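PDB 3QLL: citrate lyase from Yersinia pestis, which probably acts as a magnesium-dependent lyase of the HpcH/HpaI aldolase and citrate lyase family, resembling the citrate lyase beta subunit CitE. Local coordinates for residues D157-G162 and K182-I187; A105-G110 and V134-E139. All blocks are in the same frame, centred on the assembly; numbering follows the deposited sequence.

How the interactions relate
The eight-stranded parallel barrel of this chain illustrates how a closed sheet is assembled from local beta-alpha-beta steps. From the N terminus, interaction 2 comes first: strand 104-107 leads through helix 114-125 into strand 132-135, and the pairing of 105-110 with 134-139 closes that loop. Helix 141-150 then carries the chain to strand 159-164, after which helices 167-171 and 173-177 precede strand 183-188, where interaction 1 closes the next loop. The two loops follow one another in series, neither nesting nor crossing. Strands 132-135 and 159-164 are neighbours, and a probable hydrogen bond from Leu135 N to Ile161 O (2.9 Å) joins the contacts into four consecutive staves.

Interaction 1 of 2, residues D157-G162 and K182-I187; sequences DTRLIG and KLAGLI
The guanidinium of Arg159 has Lys182 O over one face, offset toward the rim, while Ala184 CB sits at its edge, in plane and close to NE. A bend at chi3 (71°) folds the arginine chain back across the start of strand 183-188, bringing NH2 to 3.2 Å from Leu183 O. The parallel backbones pair alongside it: Leu160 N donates to Lys182 O (3.0 Å), and Ala184 N to Leu160 O (2.8 Å). A beta bulge then shifts the register by one residue. Beyond it the bond from Gly162 N to Gly185 O is weak, but Ile187 N reaches Gly162 O at 2.9 Å. The backbone angles of Gly185 call for glycine, and Gly162 leaves room for Leu186 CD2, 3.6 Å from its CA. Ile161 and Ile187 cross at about a right angle, CG2 of the first against CD1 of the second (3.7 Å). In the barrel, Leu160 and Leu183 face helix 141-150, Leu186 packs on helix 203-220, and Ile161 lies on the other side of the sheet, against Tyr132 and Val134 of strand 132-135. Ala184 CB, aimed at the neighbouring strand 159-164, also touches Tyr132.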
loop_
_atom_site.group_PDB
_atom_site.type_symbol
_atom_site.label_atom_id
_atom_site.label_comp_id
_atom_site.label_asym_id
_atom_site.label_seq_id
_atom_site.Cartn_x
_atom_site.Cartn_y
_atom_site.Cartn_z
ATOM N N ASP A 157 33.566 -11.034 -5.431
ATOM C CA ASP A 157 32.603 -12.129 -5.470
ATOM C C ASP A 157 31.593 -12.022 -4.330
ATOM O O ASP A 157 30.758 -12.907 -4.149
ATOM C CB ASP A 157 33.321 -13.482 -5.423
ATOM C CG ASP A 157 33.796 -13.931 -6.794
ATOM O OD1 ASP A 157 33.319 -13.366 -7.798
ATOM O OD2 ASP A 157 34.633 -14.849 -6.882
ATOM N N THR A 158 31.683 -10.945 -3.554
ATOM C CA THR A 158 30.823 -10.783 -2.388
ATOM C C THR A 158 29.509 -10.098 -2.762
ATOM O O THR A 158 29.502 -9.011 -3.339
ATOM C CB THR A 158 31.502 -9.961 -1.308
ATOM O OG1 THR A 158 32.609 -10.683 -0.757
ATOM C CG2 THR A 158 30.491 -9.618 -0.223
ATOM N N ARG A 159 28.404 -10.718 -2.391
ATOM C CA ARG A 159 27.101 -10.184 -2.716
ATOM C C ARG A 159 26.487 -9.488 -1.517
ATOM O O ARG A 159 26.904 -9.742 -0.375
ATOM C CB ARG A 159 26.187 -11.284 -3.265
ATOM C CG ARG A 159 26.637 -11.783 -4.625
ATOM C CD ARG A 159 25.628 -12.767 -5.186
ATOM N NE ARG A 159 24.380 -12.115 -5.602
ATOM C CZ ARG A 159 24.180 -11.588 -6.802
ATOM N NH1 ARG A 159 25.169 -11.601 -7.689
ATOM N NH2 ARG A 159 23.010 -11.017 -7.104
ATOM N N LEU A 160 25.526 -8.597 -1.786
ATOM C CA LEU A 160 24.934 -7.774 -0.747
ATOM C C LEU A 160 23.535 -8.201 -0.376
ATOM O O LEU A 160 22.794 -8.722 -1.195
ATOM C CB LEU A 160 24.910 -6.296 -1.166
ATOM C CG LEU A 160 26.237 -5.716 -1.615
ATOM C CD1 LEU A 160 26.094 -4.232 -1.945
ATOM C CD2 LEU A 160 27.252 -5.953 -0.512
ATOM N N ILE A 161 23.193 -8.010 0.885
ATOM C CA ILE A 161 21.823 -8.116 1.344
ATOM C C ILE A 161 21.476 -6.841 2.116
ATOM O O ILE A 161 22.151 -6.507 3.096
ATOM C CB ILE A 161 21.626 -9.335 2.301
ATOM C CG1 ILE A 161 22.028 -10.641 1.617
ATOM C CG2 ILE A 161 20.185 -9.400 2.784
ATOM C CD1 ILE A 161 21.138 -11.060 0.479
ATOM N N GLY A 162 20.416 -6.144 1.709
ATOM C CA GLY A 162 19.995 -4.945 2.417
ATOM C C GLY A 162 18.860 -5.266 3.388
ATOM O O GLY A 162 18.094 -6.211 3.158
ATOM N N LYS A 182 24.911 -6.538 -7.707
ATOM C CA LYS A 182 25.451 -7.264 -6.569
ATOM C C LYS A 182 24.451 -7.533 -5.434
ATOM O O LYS A 182 24.682 -8.414 -4.609
ATOM C CB LYS A 182 26.696 -6.568 -6.047
ATOM C CG LYS A 182 27.876 -7.061 -6.848
ATOM C CD LYS A 182 29.119 -6.241 -6.673
ATOM C CE LYS A 182 29.735 -6.462 -5.312
ATOM N NZ LYS A 182 31.189 -6.155 -5.324
ATOM N N LEU A 183 23.352 -6.783 -5.401
ATOM C CA LEU A 183 22.277 -7.021 -4.430
ATOM C C LEU A 183 21.633 -8.371 -4.708
ATOM O O LEU A 183 21.269 -8.651 -5.849
ATOM C CB LEU A 183 21.228 -5.920 -4.506
ATOM C CG LEU A 183 20.045 -6.060 -3.556
ATOM C CD1 LEU A 183 20.594 -6.009 -2.154
ATOM C CD2 LEU A 183 19.033 -4.951 -3.786
ATOM N N ALA A 184 21.562 -9.228 -3.695
ATOM C CA ALA A 184 21.077 -10.597 -3.880
ATOM C C ALA A 184 19.793 -10.919 -3.114
ATOM O O ALA A 184 19.302 -12.022 -3.177
ATOM C CB ALA A 184 22.177 -11.597 -3.480
ATOM N N GLY A 185 19.232 -9.928 -2.441
ATOM C CA GLY A 185 18.043 -10.122 -1.638
ATOM C C GLY A 185 17.882 -9.027 -0.597
ATOM O O GLY A 185 18.826 -8.300 -0.262
ATOM N N LEU A 186 16.658 -8.888 -0.104
ATOM C CA LEU A 186 16.354 -7.941 0.956
ATOM C C LEU A 186 15.646 -8.654 2.138
ATOM O O LEU A 186 14.685 -9.406 1.944
ATOM C CB LEU A 186 15.477 -6.822 0.419
ATOM C CG LEU A 186 16.126 -5.871 -0.587
ATOM C CD1 LEU A 186 15.079 -4.908 -1.143
ATOM C CD2 LEU A 186 17.303 -5.080 0.077
ATOM N N ILE A 187 16.080 -8.345 3.347
ATOM C CA ILE A 187 15.450 -8.825 4.545
ATOM C C ILE A 187 14.501 -7.727 5.094
ATOM O O ILE A 187 14.803 -6.535 5.008
ATOM C CB ILE A 187 16.508 -9.197 5.634
ATOM C CG1 ILE A 187 17.419 -10.316 5.130
ATOM C CG2 ILE A 187 15.845 -9.616 6.927
ATOM C CD1 ILE A 187 18.638 -10.540 5.978
#

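Interaction 2 of 2, residues A105-G110 and V134-E139; sequences ALRING and VLPKTE
Val134 meets Arg107 as a parallel bridge pair in the beta-alpha-beta unit formed by strand 104-107, helix 114-125 and strand 132-135, one step of the closed barrel. Its N donates to Leu106 O (2.8 Å), whereas its O receives a weak bond from Ile108 N and a CA-H...O contact from Arg107 CA. Its side chain spreads along the neighbouring strand, CG2 against Ala105 CB (4.0 Å) and CG1 beside CB and CD of Arg107. That arginine, a predicted substrate-binding residue, leaves the strand with CG anti to the backbone N (chi1 176°), which sets CG over to Val134 O (3.5 Å) and near Pro136 CD; its NE forms a salt bridge with Asp73, which probably helps orient the guanidinium at the predicted active site. Leu135 turns to the other face of the sheet, where its CD1 meets Ile108 CD1 at 4.1 Å, next to helices 114-125 and 141-150. CD and CG of the Pro136 ring lie against the loop after strand 104-107, with CD 3.1 Å from Ile108 O and CG 3.5 Å from Gly110 N. The backbone N-H of Lys137 bonds to OE2 of Glu165, a predicted magnesium ligand, whose side chain also touches the Pro136 ring. The chain after the strand is tied back within its own segment: Thr138 OG1 donates to Leu135 O at 3.0 Å, approaching from above the carbonyl plane.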
loop_
_atom_site.group_PDB
_atom_site.type_symbol
_atom_site.label_atom_id
_atom_site.label_comp_id
_atom_site.label_asym_id
_atom_site.label_seq_id
_atom_site.Cartn_x
_atom_site.Cartn_y
_atom_site.Cartn_z
ATOM N N ALA A 105 27.172 -15.358 5.944
ATOM C CA ALA A 105 26.770 -13.955 5.832
ATOM C C ALA A 105 27.362 -13.162 6.979
ATOM O O ALA A 105 27.636 -13.718 8.049
ATOM C CB ALA A 105 25.234 -13.820 5.816
ATOM N N LEU A 106 27.625 -11.884 6.747
ATOM C CA LEU A 106 28.065 -11.022 7.841
ATOM C C LEU A 106 27.225 -9.746 7.894
ATOM O O LEU A 106 27.292 -8.927 7.005
ATOM C CB LEU A 106 29.543 -10.656 7.670
ATOM C CG LEU A 106 30.154 -9.681 8.679
ATOM C CD1 LEU A 106 30.288 -10.242 10.115
ATOM C CD2 LEU A 106 31.511 -9.197 8.176
ATOM N N ARG A 107 26.486 -9.551 8.974
ATOM C CA ARG A 107 25.849 -8.276 9.183
ATOM C C ARG A 107 26.744 -7.337 9.975
ATOM O O ARG A 107 26.992 -7.528 11.189
ATOM C CB ARG A 107 24.517 -8.432 9.897
ATOM C CG ARG A 107 23.915 -7.070 10.193
ATOM C CD ARG A 107 22.468 -7.177 10.601
ATOM N NE ARG A 107 22.334 -7.576 12.005
ATOM C CZ ARG A 107 21.172 -7.619 12.649
ATOM N NH1 ARG A 107 20.036 -7.373 12.011
ATOM N NH2 ARG A 107 21.138 -7.994 13.909
ATOM N N ILE A 108 27.219 -6.302 9.292
ATOM C CA ILE A 108 28.021 -5.278 9.950
ATOM C C ILE A 108 27.100 -4.271 10.571
ATOM O O ILE A 108 25.891 -4.295 10.362
ATOM C CB ILE A 108 28.949 -4.574 8.964
ATOM C CG1 ILE A 108 28.130 -3.895 7.867
ATOM C CG2 ILE A 108 29.894 -5.570 8.332
ATOM C CD1 ILE A 108 28.953 -3.144 6.867
ATOM N N ASN A 109 27.674 -3.372 11.338
ATOM C CA ASN A 109 26.907 -2.272 11.875
ATOM C C ASN A 109 26.580 -1.214 10.803
ATOM O O ASN A 109 27.134 -1.216 9.688
ATOM C CB ASN A 109 27.653 -1.645 13.040
ATOM C CG ASN A 109 27.788 -2.614 14.222
ATOM O OD1 ASN A 109 26.925 -2.629 15.103
ATOM N ND2 ASN A 109 28.877 -3.407 14.252
ATOM N N GLY A 110 25.614 -0.355 11.106
ATOM C CA GLY A 110 25.198 0.633 10.122
ATOM C C GLY A 110 26.325 1.540 9.628
ATOM O O GLY A 110 27.273 1.858 10.362
ATOM N N VAL A 134 25.593 -8.227 4.941
ATOM C CA VAL A 134 24.250 -7.793 5.308
ATOM C C VAL A 134 24.308 -6.395 5.929
ATOM O O VAL A 134 24.965 -6.181 6.934
ATOM C CB VAL A 134 23.562 -8.799 6.289
ATOM C CG1 VAL A 134 22.138 -8.385 6.612
ATOM C CG2 VAL A 134 23.581 -10.196 5.698
ATOM N N LEU A 135 23.676 -5.432 5.270
ATOM C CA LEU A 135 23.725 -4.045 5.704
ATOM C C LEU A 135 22.419 -3.614 6.381
ATOM O O LEU A 135 21.370 -3.570 5.721
ATOM C CB LEU A 135 24.016 -3.137 4.512
ATOM C CG LEU A 135 24.091 -1.663 4.906
ATOM C CD1 LEU A 135 25.366 -1.455 5.741
ATOM C CD2 LEU A 135 24.008 -0.732 3.671
ATOM N N PRO A 136 22.472 -3.271 7.680
ATOM C CA PRO A 136 21.298 -2.807 8.429
ATOM C C PRO A 136 20.882 -1.423 8.009
ATOM O O PRO A 136 21.706 -0.641 7.497
ATOM C CB PRO A 136 21.798 -2.752 9.891
ATOM C CG PRO A 136 23.206 -2.567 9.783
ATOM C CD PRO A 136 23.669 -3.284 8.531
ATOM N N LYS A 137 19.610 -1.132 8.231
ATOM C CA LYS A 137 19.076 0.188 7.977
ATOM C C LYS A 137 19.428 0.716 6.577
ATOM O O LYS A 137 19.857 1.857 6.428
ATOM C CB LYS A 137 19.547 1.164 9.062
ATOM C CG LYS A 137 18.456 2.091 9.541
ATOM C CD LYS A 137 18.979 3.192 10.465
ATOM C CE LYS A 137 17.839 4.085 10.968
ATOM N NZ LYS A 137 16.727 3.340 11.659
ATOM N N THR A 138 19.247 -0.114 5.557
ATOM C CA THR A 138 19.448 0.317 4.181
ATOM C C THR A 138 18.323 1.287 3.807
ATOM O O THR A 138 17.134 0.967 3.989
ATOM C CB THR A 138 19.441 -0.873 3.239
ATOM O OG1 THR A 138 20.539 -1.709 3.582
ATOM C CG2 THR A 138 19.602 -0.415 1.784
ATOM N N GLU A 139 18.716 2.517 3.443
ATOM C CA GLU A 139 17.728 3.594 3.295
ATOM C C GLU A 139 17.774 4.278 1.940
ATOM O O GLU A 139 16.987 5.182 1.650
ATOM C CB GLU A 139 17.872 4.606 4.415
ATOM C CG GLU A 139 17.261 4.063 5.728
ATOM C CD GLU A 139 17.229 5.100 6.838
ATOM O OE1 GLU A 139 18.109 5.982 6.886
ATOM O OE2 GLU A 139 16.296 5.074 7.634
#